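Local coordinates for F5/8 type C domain protein (Bacteroides ovatus, PDB 4ZRX) that probably hydrolyses alpha-L-fucosidic linkages, as a putative alpha-L-fucosidase that also carries an F5/8 type C domain, at residues K383-L388 with A433-K438; D358-N363 with A379-S384. All blocks are in the same frame, centred on the assembly; numbering follows the deposited sequence. Where two conformers were deposited one is given.

Interaction 1 of 2, residues K383-L388 with A433-K438; sequences KSEINL and AVNANK
The carboxylate of Glu385 and the amide of Asn435 are turned only 23° apart, yet they do not stack: in the conformer of Asn435 described here, ND2 meets the aliphatic part of Glu385, with Glu385 CB 3.6 Å from Asn435 ND2 and displaced to one side of the amide plane. An extended chain, with CG anti to the backbone N (chi1 -179°), carries the carboxylate away from the Asn435 amide and toward Ala433, where Glu385 OE2 touches Ala433 CB. Glu385 and Asn435 lie on one surface of a short two-stranded antiparallel sheet, 384-386 with 433-436, at the edge of a beta-sandwich, where both strands carry the chain from one four-stranded sheet to the other. On the opposite surface Ile386 and Val434 lie side by side and point the same way. With chi1 near +60° in both, the CG1 branches are turned alike and meet, 4.2 Å between Ile386 CG1 and Val434 CG1 in the Val434 conformer described; Thr410 on strand 401-410 packs against Val434. This pair is hydrogen-bonded in both directions, Ile386 N to Val434 O at 2.9 Å and Val434 N to Ile386 O at 3.0 Å. At Asn387 the chain turns a corner, and Asn387 and Leu388 both face Tyr458 in a classic beta bulge. The Asn387 amide is fixed from both ends: OD1 accepts from the backbone N of Ala460, and a water accepts from Asn387 ND2 at 3.2 Å and from Ala433 N at 3.1 Å.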
loop_
_atom_site.group_PDB
_atom_site.type_symbol
_atom_site.label_atom_id
_atom_site.label_comp_id
_atom_site.label_asym_id
_atom_site.label_seq_id
_atom_site.Cartn_x
_atom_site.Cartn_y
_atom_site.Cartn_z
ATOM N N LYS A 383 -26.629 -17.310 14.778
ATOM C CA LYS A 383 -25.985 -16.460 15.791
ATOM C C LYS A 383 -24.808 -15.698 15.196
ATOM O O LYS A 383 -23.705 -15.725 15.746
ATOM C CB LYS A 383 -25.550 -17.281 17.032
ATOM C CG LYS A 383 -26.765 -17.850 17.764
ATOM C CD LYS A 383 -26.372 -18.582 19.014
ATOM C CE LYS A 383 -27.624 -18.834 19.819
ATOM N NZ LYS A 383 -27.373 -19.740 20.964
ATOM N N SER A 384 -25.008 -15.161 14.002
ATOM C CA SER A 384 -23.932 -14.414 13.291
ATOM C C SER A 384 -23.880 -12.991 13.786
ATOM O O SER A 384 -24.927 -12.412 13.961
ATOM C CB SER A 384 -24.229 -14.333 11.802
ATOM O OG SER A 384 -24.076 -15.598 11.260
ATOM N N GLU A 385 -22.668 -12.503 14.041
ATOM C CA GLU A 385 -22.323 -11.101 14.262
ATOM C C GLU A 385 -21.289 -10.776 13.197
ATOM O O GLU A 385 -20.302 -11.523 13.038
ATOM C CB GLU A 385 -21.675 -10.915 15.638
ATOM C CG GLU A 385 -21.322 -9.466 15.932
ATOM C CD GLU A 385 -20.868 -9.204 17.372
ATOM O OE1 GLU A 385 -20.257 -10.089 18.008
ATOM O OE2 GLU A 385 -21.088 -8.077 17.844
ATOM N N ILE A 386 -21.525 -9.720 12.422
ATOM C CA ILE A 386 -20.696 -9.392 11.313
ATOM C C ILE A 386 -20.360 -7.922 11.310
ATOM O O ILE A 386 -21.120 -7.098 11.761
ATOM C CB ILE A 386 -21.375 -9.792 9.968
ATOM C CG1 ILE A 386 -22.747 -9.179 9.770
ATOM C CG2 ILE A 386 -21.508 -11.304 9.919
ATOM C CD1 ILE A 386 -23.237 -9.270 8.354
ATOM N N ASN A 387 -19.200 -7.598 10.750
ATOM C CA ASN A 387 -18.785 -6.230 10.505
ATOM C C ASN A 387 -17.994 -6.019 9.227
ATOM O O ASN A 387 -17.324 -4.949 9.064
ATOM C CB ASN A 387 -18.014 -5.703 11.720
ATOM C CG ASN A 387 -16.758 -6.493 12.003
ATOM O OD1 ASN A 387 -16.318 -7.308 11.216
ATOM N ND2 ASN A 387 -16.141 -6.206 13.130
ATOM N N LEU A 388 -18.075 -7.020 8.325
ATOM C CA LEU A 388 -17.339 -7.069 7.093
ATOM C C LEU A 388 -18.125 -7.864 6.093
ATOM O O LEU A 388 -18.529 -8.996 6.368
ATOM C CB LEU A 388 -15.929 -7.690 7.299
ATOM C CG LEU A 388 -15.063 -8.064 6.127
ATOM C CD1 LEU A 388 -14.786 -6.915 5.297
ATOM C CD2 LEU A 388 -13.775 -8.748 6.631
ATOM N N ALA A 433 -20.199 -3.564 14.035
ATOM C CA ALA A 433 -20.734 -4.893 14.194
ATOM C C ALA A 433 -22.238 -4.879 14.426
ATOM O O ALA A 433 -22.772 -4.070 15.208
ATOM C CB ALA A 433 -20.048 -5.606 15.352
ATOM N N VAL A 434 -22.901 -5.807 13.749
ATOM C CA VAL A 434 -24.320 -6.060 13.980
ATOM C C VAL A 434 -24.605 -7.546 14.082
ATOM O O VAL A 434 -23.940 -8.379 13.438
ATOM C CB VAL A 434 -25.166 -5.424 12.877
ATOM C CG1 VAL A 434 -24.927 -6.079 11.520
ATOM C CG2 VAL A 434 -26.641 -5.454 13.227
ATOM N N ASN A 435 -25.621 -7.852 14.883
ATOM C CA ASN A 435 -26.155 -9.202 14.977
ATOM C C ASN A 435 -27.268 -9.291 13.950
ATOM O O ASN A 435 -28.243 -8.522 14.013
ATOM C CB ASN A 435 -26.680 -9.530 16.366
ATOM C CG ASN A 435 -25.583 -9.610 17.407
ATOM O OD1 ASN A 435 -25.424 -8.707 18.215
ATOM N ND2 ASN A 435 -24.815 -10.669 17.380
ATOM N N ALA A 436 -27.132 -10.225 13.001
ATOM C CA ALA A 436 -28.080 -10.356 11.894
ATOM C C ALA A 436 -28.282 -11.788 11.457
ATOM O O ALA A 436 -27.379 -12.630 11.660
ATOM C CB ALA A 436 -27.608 -9.556 10.723
ATOM N N ASN A 437 -29.397 -12.048 10.773
ATOM C CA ASN A 437 -29.702 -13.428 10.294
ATOM C C ASN A 437 -29.838 -13.522 8.773
ATOM O O ASN A 437 -29.879 -14.636 8.231
ATOM C CB ASN A 437 -30.885 -14.005 11.040
ATOM C CG ASN A 437 -32.210 -13.308 10.691
ATOM O OD1 ASN A 437 -32.670 -13.384 9.578
ATOM N ND2 ASN A 437 -32.783 -12.600 11.632
ATOM N N LYS A 438 -29.851 -12.385 8.091
ATOM C CA LYS A 438 -29.832 -12.315 6.675
ATOM C C LYS A 438 -29.071 -11.065 6.242
ATOM O O LYS A 438 -28.963 -10.088 6.985
ATOM C CB LYS A 438 -31.237 -12.264 6.094
ATOM C CG LYS A 438 -32.077 -13.611 6.227
ATOM C CD LYS A 438 -33.437 -13.418 5.629
ATOM C CE LYS A 438 -34.260 -14.756 5.420
ATOM N NZ LYS A 438 -34.242 -15.786 6.497
HETATM O O HOH W 1 -27.711 -15.098 13.190
HETATM O O HOH W 2 -17.169 -3.775 14.867
#

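Interaction 2 of 2, residues D358-N363 with A379-S384; sequences DNRVKN and ALKSKS
Arg360 grips Ser384 side-on, both NE (3.0 Å) and NH2 donating to Ser384 OG from within the guanidinium plane. The hydroxyl can accept both because it donates to Lys381 O, 2.6 Å from Ser384 OG and approached from above the carbonyl plane. Bends at chi2 and chi3 (both near -60°) curl the arginine chain toward Ser384, and Lys381 CB sits over one guanidinium face, 3.5 Å from Arg360 NH2. At another edge Arg360 NH1 forms a salt bridge to Asp358 OD2 (2.7 Å), while Asp358 OD1 takes Lys381 NZ at 2.9 Å. One carboxylate thus lies between two cations and probably offsets their mutual repulsion. An alanine in place of Arg360 would probably leave Asp358 with Lys381 as its remaining partner in this network and strip Ser384 OG of both its guanidinium donors. The network joins the loop after helix 339-356 to the end of strand 374-381, an outermost strand of one sandwich sheet. A single backbone bridge, Val361 with Leu380, is flanked by Lys381 N to Arg360 O (2.8 Å) and Lys362 N to Ala379 O (2.9 Å). Buried Val361 CG2 packs against Leu380 CD2, and an Asx turn at Asn359 shapes the loop. Looser is the exposed Lys362 side chain, which leads outward over the strand; nearby a water links Lys362 O to Ala379 N.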
loop_
_atom_site.group_PDB
_atom_site.type_symbol
_atom_site.label_atom_id
_atom_site.label_comp_id
_atom_site.label_asym_id
_atom_site.label_seq_id
_atom_site.Cartn_x
_atom_site.Cartn_y
_atom_site.Cartn_z
ATOM N N ASP A 358 -14.189 -17.882 9.110
ATOM C CA ASP A 358 -15.566 -18.261 9.237
ATOM C C ASP A 358 -16.541 -17.359 8.457
ATOM O O ASP A 358 -17.055 -16.371 8.969
ATOM C CB ASP A 358 -15.910 -18.250 10.720
ATOM C CG ASP A 358 -17.310 -18.784 10.999
ATOM O OD1 ASP A 358 -17.990 -19.361 10.114
ATOM O OD2 ASP A 358 -17.743 -18.614 12.117
ATOM N N ASN A 359 -16.768 -17.703 7.201
ATOM C CA ASN A 359 -17.725 -17.014 6.387
ATOM C C ASN A 359 -19.126 -17.304 6.904
ATOM O O ASN A 359 -19.511 -18.437 7.013
ATOM C CB ASN A 359 -17.570 -17.505 4.963
ATOM C CG ASN A 359 -18.472 -16.828 4.004
ATOM O OD1 ASN A 359 -19.264 -15.915 4.333
ATOM N ND2 ASN A 359 -18.365 -17.295 2.784
ATOM N N ARG A 360 -19.862 -16.274 7.232
ATOM C CA ARG A 360 -21.161 -16.405 7.857
ATOM C C ARG A 360 -22.314 -16.535 6.868
ATOM O O ARG A 360 -23.425 -16.866 7.266
ATOM C CB ARG A 360 -21.423 -15.269 8.834
ATOM C CG ARG A 360 -20.341 -15.068 9.956
ATOM C CD ARG A 360 -20.120 -16.322 10.826
ATOM N NE ARG A 360 -21.322 -16.681 11.512
ATOM C CZ ARG A 360 -21.399 -17.640 12.426
ATOM N NH1 ARG A 360 -20.350 -18.411 12.725
ATOM N NH2 ARG A 360 -22.549 -17.856 13.006
ATOM N N VAL A 361 -22.063 -16.265 5.602
ATOM C CA VAL A 361 -23.086 -16.369 4.558
ATOM C C VAL A 361 -23.188 -17.866 4.183
ATOM O O VAL A 361 -22.191 -18.495 3.856
ATOM C CB VAL A 361 -22.746 -15.546 3.339
ATOM C CG1 VAL A 361 -23.700 -15.749 2.199
ATOM C CG2 VAL A 361 -22.737 -14.065 3.738
ATOM N N LYS A 362 -24.414 -18.341 4.151
ATOM C CA LYS A 362 -24.712 -19.639 3.588
ATOM C C LYS A 362 -25.105 -19.339 2.124
ATOM O O LYS A 362 -25.813 -18.384 1.815
ATOM C CB LYS A 362 -25.936 -20.202 4.313
ATOM C CG LYS A 362 -25.823 -20.300 5.802
ATOM C CD LYS A 362 -27.149 -20.917 6.417
ATOM C CE LYS A 362 -27.226 -22.373 6.107
ATOM N NZ LYS A 362 -28.381 -23.018 6.802
ATOM N N ASN A 363 -24.689 -20.183 1.255
ATOM C CA ASN A 363 -25.143 -20.136 -0.122
ATOM C C ASN A 363 -24.823 -18.825 -0.816
ATOM O O ASN A 363 -25.565 -18.390 -1.664
ATOM C CB ASN A 363 -26.581 -20.572 -0.226
ATOM C CG ASN A 363 -26.830 -21.869 0.563
ATOM O OD1 ASN A 363 -26.259 -22.932 0.227
ATOM N ND2 ASN A 363 -27.658 -21.809 1.591
ATOM N N ALA A 379 -29.054 -15.881 3.498
ATOM C CA ALA A 379 -29.152 -16.324 4.890
ATOM C C ALA A 379 -27.745 -16.339 5.478
ATOM O O ALA A 379 -26.748 -16.709 4.800
ATOM C CB ALA A 379 -29.765 -17.762 4.959
ATOM N N LEU A 380 -27.674 -15.971 6.738
ATOM C CA LEU A 380 -26.498 -16.156 7.563
ATOM C C LEU A 380 -26.588 -17.375 8.439
ATOM O O LEU A 380 -27.712 -17.849 8.749
ATOM C CB LEU A 380 -26.261 -14.895 8.392
ATOM C CG LEU A 380 -26.167 -13.612 7.551
ATOM C CD1 LEU A 380 -26.013 -12.379 8.458
ATOM C CD2 LEU A 380 -25.031 -13.683 6.559
ATOM N N LYS A 381 -25.435 -17.908 8.845
ATOM C CA LYS A 381 -25.333 -18.952 9.875
ATOM C C LYS A 381 -25.962 -18.465 11.183
ATOM O O LYS A 381 -26.014 -17.243 11.478
ATOM C CB LYS A 381 -23.886 -19.381 10.164
ATOM C CG LYS A 381 -23.202 -20.083 9.029
ATOM C CD LYS A 381 -21.771 -20.388 9.424
ATOM C CE LYS A 381 -21.097 -21.112 8.343
ATOM N NZ LYS A 381 -19.661 -21.244 8.628
ATOM N N SER A 382 -26.480 -19.433 11.939
ATOM C CA SER A 382 -26.994 -19.175 13.266
ATOM C C SER A 382 -26.054 -18.356 14.161
ATOM O O SER A 382 -24.860 -18.659 14.251
ATOM C CB SER A 382 -27.324 -20.515 13.988
ATOM O OG SER A 382 -27.875 -20.189 15.258
ATOM N N LYS A 383 -26.629 -17.310 14.778
ATOM C CA LYS A 383 -25.985 -16.460 15.791
ATOM C C LYS A 383 -24.808 -15.698 15.196
ATOM O O LYS A 383 -23.705 -15.725 15.746
ATOM C CB LYS A 383 -25.550 -17.281 17.032
ATOM C CG LYS A 383 -26.765 -17.850 17.764
ATOM C CD LYS A 383 -26.372 -18.582 19.014
ATOM C CE LYS A 383 -27.624 -18.834 19.819
ATOM N NZ LYS A 383 -27.373 -19.740 20.964
ATOM N N SER A 384 -25.008 -15.161 14.002
ATOM C CA SER A 384 -23.932 -14.414 13.291
ATOM C C SER A 384 -23.880 -12.991 13.786
ATOM O O SER A 384 -24.927 -12.412 13.961
ATOM C CB SER A 384 -24.229 -14.333 11.802
ATOM O OG SER A 384 -24.076 -15.598 11.260
HETATM O O HOH W 3 -28.844 -17.830 1.255
#

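Following the chain from helix 339-356, the loop 358-363 comes first, and interaction 2 closes a short circuit through strand 368-370 when the chain returns as strand 374-381. The chain then turns a corner into strand 384-386, and interaction 1 closes a longer, all-beta circuit with strand 433-436. The two circuits neither nest nor cross; they follow one another, overlapping at Lys383 and Ser384. Their centres are 8 Å apart, and they touch directly: Leu380 N lies 3.0 Å from Asn437 O, a probable hydrogen bond, and Ile386 CG2 packs on Arg360 CG. Together they tie the loop leaving helix 339-356 to the corner where the sandwich's two sheets meet.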